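Local coordinates for protein aldo-keto Reductase, OXIDOREDUCTASE (Salmonella typhimurium, PDB 5T79) that probably acts as an NADPH-dependent aldo-keto reductase, a TIM-barrel oxidoreductase that converts 3-hydroxybutanal to 1,3-butanediol, at residues F36-Q50 and S72-F85. Numbering follows the deposited sequence. Where two conformers were deposited one is given.
Sequences FGDTTRVENSRALLQ and SAECNFGRILQEDF
Arg46 and Ile80 interlock in a helix-helix contact on the outside of the TIM barrel, between helices 42-54 and 72-85, successive in the chain with strand 59-61 between them; residues 42-50 cross helix 72-85 at -63°. Each enters a four-residue hole of the other helix, a knobs-into-holes fit. The branched Ile80 sits among Val42, Ser45, Arg46 and Leu49: Ile80 CD1 lies 3.8 Å from the backbone N of Arg46, while CG2 meets Leu49 CD1. On the barrel side, that Leu49 methyl also reaches Phe77, and both residues touch Phe60 of strand 59-61.

At the outer side the contact turns ionic. With CG anti to the backbone N (chi1 -171°) and a bend at chi3, Arg46 brings its guanidinium across Ile80, whose CG1 lies over one face, toward its rim. Arg46 NH1 and NH2 both grip Glu83 OE1, each at 2.8 Å, with guanidinium and carboxylate nearly coplanar. Arg46 NH1 also donates to Asp84 OD2 at 2.9 Å, from above that carboxylate plane; Gln50 NE2 donates to the same oxygen from the opposite face. Arg79 NE holds Glu83 OE2 at 2.9 Å, so Glu83 is shared by two arginines.

Nearer the cofactor, the loop before helix 42-54 lies against the start of helix 72-85. Asn76 suits this place because its amide can serve a loop carbonyl: ND2 donates almost straight (172°) to Phe36 O, 2.9 Å away, and a water links ND2 to Asp38 OD1. Small Ala73 lets the loop come close, its CA-H also meeting Phe36 O. Ala73 lies beside NADPH-binding Tyr66.

Glu83, bonded to both arginines, probably lets their guanidinium groups lie close, Arg46 NH2 to Arg79 NH2 3.7 Å; Asp84 adds a second negative charge beside Arg46, so an apolar interior meets a charge-balanced outer side.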
ATOM      1  N   PHE A  36       2.600  -0.631  14.202  1.00 14.19           N
ATOM      2  CA  PHE A  36       2.826   0.793  14.452  1.00 14.08           C
ATOM      3  C   PHE A  36       1.827   1.347  15.506  1.00 18.59           C
ATOM      4  O   PHE A  36       1.841   2.540  15.777  1.00 18.97           O
ATOM      5  CB  PHE A  36       2.794   1.614  13.125  1.00 14.66           C
ATOM      6  CG  PHE A  36       4.018   1.295  12.280  1.00 15.14           C
ATOM      7  CD1 PHE A  36       4.065   0.143  11.499  1.00 16.30           C
ATOM      8  CD2 PHE A  36       5.140   2.118  12.311  1.00 15.80           C
ATOM      9  CE1 PHE A  36       5.208  -0.191  10.773  1.00 16.61           C
ATOM     10  CE2 PHE A  36       6.292   1.779  11.585  1.00 17.53           C
ATOM     11  CZ  PHE A  36       6.312   0.627  10.816  1.00 15.07           C
ATOM     12  N   GLY A  37       1.081   0.456  16.170  1.00 14.69           N
ATOM     13  CA  GLY A  37       0.113   0.834  17.194  1.00 15.15           C
ATOM     14  C   GLY A  37       0.711   0.864  18.589  1.00 19.59           C
ATOM     15  O   GLY A  37       1.937   0.787  18.752  1.00 18.18           O
ATOM     16  N   ASP A  38      -0.152   0.984  19.606  1.00 16.69           N
ATOM     17  CA  ASP A  38       0.285   1.039  21.002  1.00 16.09           C
ATOM     18  C   ASP A  38       0.552  -0.364  21.573  1.00 20.46           C
ATOM     19  O   ASP A  38       1.041  -0.480  22.702  1.00 20.79           O
ATOM     20  CB  ASP A  38      -0.767   1.764  21.874  1.00 17.12           C
ATOM     21  CG  ASP A  38      -0.891   3.268  21.644  1.00 19.24           C
ATOM     22  OD1 ASP A  38       0.011   3.857  20.990  1.00 19.88           O
ATOM     23  OD2 ASP A  38      -1.893   3.852  22.102  1.00 22.66           O
ATOM     24  N   THR A  39       0.224  -1.430  20.807  1.00 17.03           N
ATOM     25  CA  THR A  39       0.417  -2.821  21.248  1.00 17.53           C
ATOM     26  C   THR A  39       1.770  -3.391  20.821  1.00 23.36           C
ATOM     27  O   THR A  39       2.068  -4.560  21.117  1.00 23.34           O
ATOM     28  CB  THR A  39      -0.700  -3.733  20.733  1.00 24.13           C
ATOM     29  OG1 THR A  39      -0.749  -3.629  19.318  1.00 21.72           O
ATOM     30  CG2 THR A  39      -2.051  -3.424  21.351  1.00 25.07           C
ATOM     31  N   THR A  40       2.574  -2.597  20.120  1.00 20.35           N
ATOM     32  CA  THR A  40       3.917  -3.017  19.721  1.00 21.38           C
ATOM     33  C   THR A  40       4.881  -1.958  20.280  1.00 22.37           C
ATOM     34  O   THR A  40       4.420  -0.974  20.857  1.00 23.85           O
ATOM     35  CB  THR A  40       4.004  -3.274  18.196  1.00 31.11           C
ATOM     36  OG1 THR A  40       3.426  -2.189  17.516  1.00 26.97           O
ATOM     37  CG2 THR A  40       3.283  -4.560  17.767  1.00 31.65           C
ATOM     38  N   ARG A  41       6.197  -2.204  20.222  1.00 16.37           N
ATOM     39  CA  ARG A  41       7.179  -1.281  20.811  1.00 15.52           C
ATOM     40  C   ARG A  41       7.580  -0.216  19.814  1.00 19.35           C
ATOM     41  O   ARG A  41       7.880  -0.540  18.664  1.00 16.66           O
ATOM     42  CB  ARG A  41       8.420  -2.044  21.280  1.00 15.89           C
ATOM     43  CG  ARG A  41       8.105  -3.080  22.345  1.00 22.18           C
ATOM     44  CD  ARG A  41       9.309  -3.977  22.574  1.00 26.77           C
ATOM     45  NE  ARG A  41       9.049  -4.966  23.622  1.00 33.22           N
ATOM     46  CZ  ARG A  41       8.728  -6.236  23.383  1.00 55.90           C
ATOM     47  NH1 ARG A  41       8.593  -6.673  22.135  1.00 46.68           N
ATOM     48  NH2 ARG A  41       8.534  -7.079  24.390  1.00 42.64           N
ATOM     49  N   VAL A  42       7.591   1.062  20.257  1.00 18.34           N
ATOM     50  CA  VAL A  42       7.968   2.193  19.393  1.00 17.79           C
ATOM     51  C   VAL A  42       9.437   2.039  18.953  1.00 18.90           C
ATOM     52  O   VAL A  42       9.747   2.380  17.819  1.00 17.94           O
ATOM     53  CB  VAL A  42       7.663   3.570  20.055  1.00 23.62           C
ATOM     54  CG1 VAL A  42       8.388   4.724  19.345  1.00 24.33           C
ATOM     55  CG2 VAL A  42       6.159   3.830  20.057  1.00 23.41           C
ATOM     56  N   GLU A  43      10.304   1.424  19.785  1.00 17.58           N
ATOM     57  CA  GLU A  43      11.693   1.144  19.396  1.00 18.92           C
ATOM     58  C   GLU A  43      11.718   0.345  18.070  1.00 21.46           C
ATOM     59  O   GLU A  43      12.517   0.645  17.181  1.00 19.34           O
ATOM     60  CB  GLU A  43      12.402   0.376  20.518  1.00 21.66           C
ATOM     61  CG  GLU A  43      13.639  -0.417  20.144  1.00 36.01           C
ATOM     62  CD  GLU A  43      14.046  -1.443  21.193  1.00 61.94           C
ATOM     63  OE1 GLU A  43      13.186  -2.250  21.627  1.00 47.88           O
ATOM     64  OE2 GLU A  43      15.233  -1.431  21.590  1.00 59.18           O
ATOM     65  N   ASN A  44      10.837  -0.669  17.953  1.00 17.58           N
ATOM     66  CA  ASN A  44      10.749  -1.497  16.750  1.00 16.80           C
ATOM     67  C   ASN A  44      10.156  -0.711  15.586  1.00 19.56           C
ATOM     68  O   ASN A  44      10.704  -0.790  14.483  1.00 19.20           O
ATOM     69  CB  ASN A  44       9.950  -2.770  17.007  1.00 19.38           C
ATOM     70  CG  ASN A  44       9.923  -3.679  15.796  1.00 40.79           C
ATOM     71  OD1 ASN A  44      10.968  -4.022  15.210  1.00 34.05           O
ATOM     72  ND2 ASN A  44       8.723  -4.006  15.343  1.00 31.65           N
ATOM     73  N   SER A  45       9.049   0.042  15.808  1.00 15.20           N
ATOM     74  CA  SER A  45       8.424   0.886  14.771  1.00 14.61           C
ATOM     75  C   SER A  45       9.461   1.840  14.155  1.00 16.69           C
ATOM     76  O   SER A  45       9.557   1.992  12.932  1.00 13.98           O
ATOM     77  CB  SER A  45       7.287   1.707  15.388  1.00 16.13           C
ATOM     78  OG  SER A  45       6.277   0.840  15.866  1.00 21.53           O
ATOM     79  N   ARG A  46      10.264   2.465  15.026  1.00 14.76           N
ATOM     80  CA  ARG A  46      11.288   3.433  14.621  1.00 15.56           C
ATOM     81  C   ARG A  46      12.345   2.739  13.753  1.00 18.80           C
ATOM     82  O   ARG A  46      12.705   3.262  12.701  1.00 17.52           O
ATOM     83  CB  ARG A  46      11.933   4.058  15.887  1.00 16.49           C
ATOM     84  CG  ARG A  46      12.857   5.225  15.583  1.00 19.04           C
ATOM     85  CD  ARG A  46      13.623   5.694  16.804  1.00 19.21           C
ATOM     86  NE  ARG A  46      12.740   6.016  17.935  1.00 17.45           N
ATOM     87  CZ  ARG A  46      12.138   7.182  18.120  1.00 28.67           C
ATOM     88  NH1 ARG A  46      12.296   8.168  17.241  1.00 21.85           N
ATOM     89  NH2 ARG A  46      11.382   7.379  19.193  1.00 21.16           N
ATOM     90  N   ALA A  47      12.820   1.560  14.188  1.00 16.35           N
ATOM     91  CA  ALA A  47      13.822   0.765  13.466  1.00 16.48           C
ATOM     92  C   ALA A  47      13.302   0.376  12.068  1.00 18.48           C
ATOM     93  O   ALA A  47      14.068   0.413  11.104  1.00 18.25           O
ATOM     94  CB  ALA A  47      14.178  -0.492  14.264  1.00 17.17           C
ATOM     95  N   LEU A  48      12.011   0.022  11.957  1.00 14.60           N
ATOM     96  CA  LEU A  48      11.384  -0.341  10.653  1.00 13.79           C
ATOM     97  C   LEU A  48      11.372   0.855   9.695  1.00 17.19           C
ATOM     98  O   LEU A  48      11.810   0.743   8.552  1.00 15.96           O
ATOM     99  CB  LEU A  48       9.924  -0.843  10.865  1.00 13.24           C
ATOM    100  CG  LEU A  48       9.781  -2.188  11.576  1.00 17.81           C
ATOM    101  CD1 LEU A  48       8.336  -2.447  12.013  1.00 16.68           C
ATOM    102  CD2 LEU A  48      10.322  -3.325  10.718  1.00 19.59           C
ATOM    103  N   LEU A  49      10.891   2.006  10.159  1.00 14.27           N
ATOM    104  CA  LEU A  49      10.884   3.204   9.319  1.00 13.32           C
ATOM    105  C   LEU A  49      12.310   3.614   8.893  1.00 16.03           C
ATOM    106  O   LEU A  49      12.518   3.951   7.738  1.00 15.86           O
ATOM    107  CB  LEU A  49      10.189   4.378  10.029  1.00 12.43           C
ATOM    108  CG  LEU A  49       8.692   4.204  10.293  1.00 14.57           C
ATOM    109  CD1 LEU A  49       8.143   5.388  11.078  1.00 15.56           C
ATOM    110  CD2 LEU A  49       7.922   3.997   8.996  1.00 15.01           C
ATOM    111  N   GLN A  50      13.281   3.582   9.814  1.00 13.78           N
ATOM    112  CA  GLN A  50      14.652   3.974   9.476  1.00 13.93           C
ATOM    113  C   GLN A  50      15.271   2.980   8.489  1.00 17.45           C
ATOM    114  O   GLN A  50      15.954   3.406   7.553  1.00 16.42           O
ATOM    115  CB  GLN A  50      15.515   4.082  10.752  1.00 15.25           C
ATOM    116  CG  GLN A  50      15.129   5.302  11.608  1.00 19.56           C
ATOM    117  CD  GLN A  50      16.010   5.432  12.829  1.00 25.08           C
ATOM    118  OE1 GLN A  50      17.029   4.777  12.938  1.00 21.27           O
ATOM    119  NE2 GLN A  50      15.677   6.330  13.743  1.00 15.95           N
ATOM    120  N   SER A  72      -3.566   5.365  16.498  1.00 15.29           N
ATOM    121  CA  SER A  72      -2.237   5.282  17.156  1.00 14.49           C
ATOM    122  C   SER A  72      -1.077   5.128  16.158  1.00 16.03           C
ATOM    123  O   SER A  72       0.007   5.639  16.432  1.00 15.12           O
ATOM    124  CB  SER A  72      -2.197   4.170  18.202  1.00 16.56           C
ATOM    125  OG  SER A  72      -2.467   2.896  17.636  1.00 15.95           O
ATOM    126  N   ALA A  73      -1.281   4.457  15.002  1.00 13.97           N
ATOM    127  CA  ALA A  73      -0.199   4.354  14.002  1.00 13.14           C
ATOM    128  C   ALA A  73       0.132   5.741  13.464  1.00 16.27           C
ATOM    129  O   ALA A  73       1.310   6.059  13.312  1.00 16.01           O
ATOM    130  CB  ALA A  73      -0.582   3.420  12.856  1.00 13.47           C
ATOM    131  N   GLU A  74      -0.899   6.584  13.210  1.00 12.64           N
ATOM    132  CA  GLU A  74      -0.687   7.964  12.736  1.00 10.99           C
ATOM    133  C   GLU A  74       0.050   8.776  13.817  1.00 15.35           C
ATOM    134  O   GLU A  74       1.003   9.510  13.494  1.00 12.89           O
ATOM    135  CB  GLU A  74      -2.018   8.630  12.353  1.00 11.78           C
ATOM    136  CG  GLU A  74      -2.560   8.207  10.979  1.00  9.17           C
ATOM    137  CD  GLU A  74      -3.842   8.934  10.619  1.00 16.50           C
ATOM    138  OE1 GLU A  74      -4.510   9.444  11.543  1.00 17.15           O
ATOM    139  OE2 GLU A  74      -4.222   8.932   9.427  1.00 15.97           O
ATOM    140  N   CYS A  75      -0.342   8.626  15.107  0.73 12.86           N
ATOM    141  CA  CYS A  75       0.363   9.322  16.224  0.73 14.13           C
ATOM    142  C   CYS A  75       1.809   8.902  16.307  0.73 15.60           C
ATOM    143  O   CYS A  75       2.686   9.748  16.454  0.73 14.38           O
ATOM    144  CB  CYS A  75      -0.317   9.057  17.559  0.73 15.73           C
ATOM    145  SG  CYS A  75      -1.933   9.806  17.705  0.73 20.16           S
ATOM    146  N   ASN A  76       2.059   7.590  16.293  1.00 14.45           N
ATOM    147  CA  ASN A  76       3.430   7.074  16.436  1.00 14.70           C
ATOM    148  C   ASN A  76       4.271   7.469  15.261  1.00 16.44           C
ATOM    149  O   ASN A  76       5.405   7.893  15.461  1.00 15.76           O
ATOM    150  CB  ASN A  76       3.439   5.554  16.644  1.00 16.10           C
ATOM    151  CG  ASN A  76       3.070   5.172  18.045  1.00 29.21           C
ATOM    152  OD1 ASN A  76       3.420   5.857  19.008  1.00 24.59           O
ATOM    153  ND2 ASN A  76       2.366   4.065  18.193  1.00 22.97           N
ATOM    154  N   PHE A  77       3.703   7.420  14.049  1.00 12.18           N
ATOM    155  CA  PHE A  77       4.407   7.884  12.838  1.00 12.97           C
ATOM    156  C   PHE A  77       4.717   9.389  12.965  1.00 17.19           C
ATOM    157  O   PHE A  77       5.834   9.803  12.669  1.00 16.55           O
ATOM    158  CB  PHE A  77       3.575   7.614  11.567  1.00 14.00           C
ATOM    159  CG  PHE A  77       4.228   8.192  10.331  1.00 15.09           C
ATOM    160  CD1 PHE A  77       5.302   7.549   9.730  1.00 18.38           C
ATOM    161  CD2 PHE A  77       3.791   9.395   9.793  1.00 17.64           C
ATOM    162  CE1 PHE A  77       5.920   8.091   8.603  1.00 20.71           C
ATOM    163  CE2 PHE A  77       4.417   9.946   8.675  1.00 21.38           C
ATOM    164  CZ  PHE A  77       5.483   9.295   8.090  1.00 20.25           C
ATOM    165  N   GLY A  78       3.737  10.173  13.405  1.00 14.80           N
ATOM    166  CA  GLY A  78       3.895  11.616  13.631  1.00 15.25           C
ATOM    167  C   GLY A  78       5.049  11.947  14.570  1.00 18.66           C
ATOM    168  O   GLY A  78       5.870  12.818  14.270  1.00 17.55           O
ATOM    169  N   ARG A  79       5.154  11.219  15.689  1.00 15.57           N
ATOM    170  CA  ARG A  79       6.250  11.407  16.659  1.00 15.22           C
ATOM    171  C   ARG A  79       7.613  11.051  16.026  1.00 17.13           C
ATOM    172  O   ARG A  79       8.573  11.821  16.174  1.00 16.62           O
ATOM    173  CB  ARG A  79       6.020  10.532  17.914  1.00 15.49           C
ATOM    174  CG  ARG A  79       7.136  10.673  18.959  1.00 22.96           C
ATOM    175  CD  ARG A  79       6.979   9.704  20.104  1.00 26.98           C
ATOM    176  NE  ARG A  79       8.238   9.511  20.839  1.00 28.10           N
ATOM    177  CZ  ARG A  79       8.481   8.475  21.637  1.00 39.20           C
ATOM    178  NH1 ARG A  79       7.556   7.542  21.824  1.00 26.04           N
ATOM    179  NH2 ARG A  79       9.642   8.372  22.266  1.00 31.78           N
ATOM    180  N   ILE A  80       7.705   9.880  15.355  1.00 14.32           N
ATOM    181  CA  ILE A  80       8.962   9.422  14.737  1.00 14.20           C
ATOM    182  C   ILE A  80       9.363  10.403  13.621  1.00 16.89           C
ATOM    183  O   ILE A  80      10.552  10.723  13.485  1.00 15.92           O
ATOM    184  CB  ILE A  80       8.885   7.954  14.256  1.00 16.56           C
ATOM    185  CG1 ILE A  80       8.712   7.006  15.473  1.00 16.05           C
ATOM    186  CG2 ILE A  80      10.145   7.549  13.430  1.00 17.84           C
ATOM    187  CD1 ILE A  80       8.090   5.626  15.128  1.00 17.43           C
ATOM    188  N   LEU A  81       8.384  10.888  12.854  1.00 14.56           N
ATOM    189  CA  LEU A  81       8.637  11.882  11.800  1.00 15.96           C
ATOM    190  C   LEU A  81       9.276  13.157  12.408  1.00 19.95           C
ATOM    191  O   LEU A  81      10.300  13.624  11.903  1.00 18.84           O
ATOM    192  CB  LEU A  81       7.349  12.232  11.040  1.00 16.12           C
ATOM    193  CG  LEU A  81       7.380  13.502  10.179  1.00 22.98           C
ATOM    194  CD1 LEU A  81       8.251  13.333   8.941  1.00 24.60           C
ATOM    195  CD2 LEU A  81       5.998  13.887   9.773  1.00 27.26           C
ATOM    196  N   GLN A  82       8.682  13.686  13.498  1.00 16.98           N
ATOM    197  CA  GLN A  82       9.177  14.896  14.174  1.00 18.14           C
ATOM    198  C   GLN A  82      10.589  14.664  14.736  1.00 19.89           C
ATOM    199  O   GLN A  82      11.459  15.533  14.623  1.00 18.73           O
ATOM    200  CB  GLN A  82       8.203  15.291  15.313  1.00 20.70           C
ATOM    201  CG  GLN A  82       8.638  16.501  16.170  1.00 40.82           C
ATOM    202  CD  GLN A  82       8.591  17.843  15.462  1.00 72.83           C
ATOM    203  OE1 GLN A  82       7.744  18.108  14.598  1.00 71.85           O
ATOM    204  NE2 GLN A  82       9.483  18.747  15.852  1.00 68.86           N
ATOM    205  N   GLU A  83      10.816  13.490  15.346  1.00 16.54           N
ATOM    206  CA  GLU A  83      12.094  13.218  16.001  1.00 15.48           C
ATOM    207  C   GLU A  83      13.217  12.901  15.035  1.00 18.85           C
ATOM    208  O   GLU A  83      14.349  13.340  15.274  1.00 17.61           O
ATOM    209  CB  GLU A  83      11.956  12.053  16.999  1.00 16.49           C
ATOM    210  CG  GLU A  83      11.123  12.410  18.229  1.00 23.39           C
ATOM    211  CD  GLU A  83      10.816  11.284  19.199  1.00 40.80           C
ATOM    212  OE1 GLU A  83      11.080  10.105  18.869  1.00 32.75           O
ATOM    213  OE2 GLU A  83      10.262  11.581  20.280  1.00 30.48           O
ATOM    214  N   ASP A  84      12.929  12.149  13.953  1.00 14.41           N
ATOM    215  CA  ASP A  84      13.993  11.654  13.096  1.00 14.94           C
ATOM    216  C   ASP A  84      13.944  12.034  11.627  1.00 19.81           C
ATOM    217  O   ASP A  84      14.994  11.998  10.987  1.00 20.77           O
ATOM    218  CB  ASP A  84      13.982  10.099  13.159  1.00 16.27           C
ATOM    219  CG  ASP A  84      14.156   9.467  14.535  1.00 19.90           C
ATOM    220  OD1 ASP A  84      14.801  10.097  15.410  1.00 22.45           O
ATOM    221  OD2 ASP A  84      13.722   8.314  14.715  1.00 20.88           O
ATOM    222  N   PHE A  85      12.768  12.342  11.064  1.00 15.14           N
ATOM    223  CA  PHE A  85      12.669  12.513   9.615  1.00 15.12           C
ATOM    224  C   PHE A  85      12.333  13.910   9.093  1.00 19.92           C
ATOM    225  O   PHE A  85      12.260  14.058   7.874  1.00 18.68           O
ATOM    226  CB  PHE A  85      11.592  11.555   9.080  1.00 15.13           C
ATOM    227  CG  PHE A  85      11.991  10.094   9.100  1.00 16.37           C
ATOM    228  CD1 PHE A  85      11.723   9.298  10.211  1.00 19.02           C
ATOM    229  CD2 PHE A  85      12.576   9.503   7.989  1.00 16.71           C
ATOM    230  CE1 PHE A  85      12.057   7.935  10.220  1.00 19.25           C
ATOM    231  CE2 PHE A  85      12.908   8.142   7.994  1.00 19.85           C
ATOM    232  CZ  PHE A  85      12.646   7.368   9.108  1.00 17.94           C
TER
HETATM  233  O   HOH W   1       2.801   3.763  20.949  1.00 25.90           O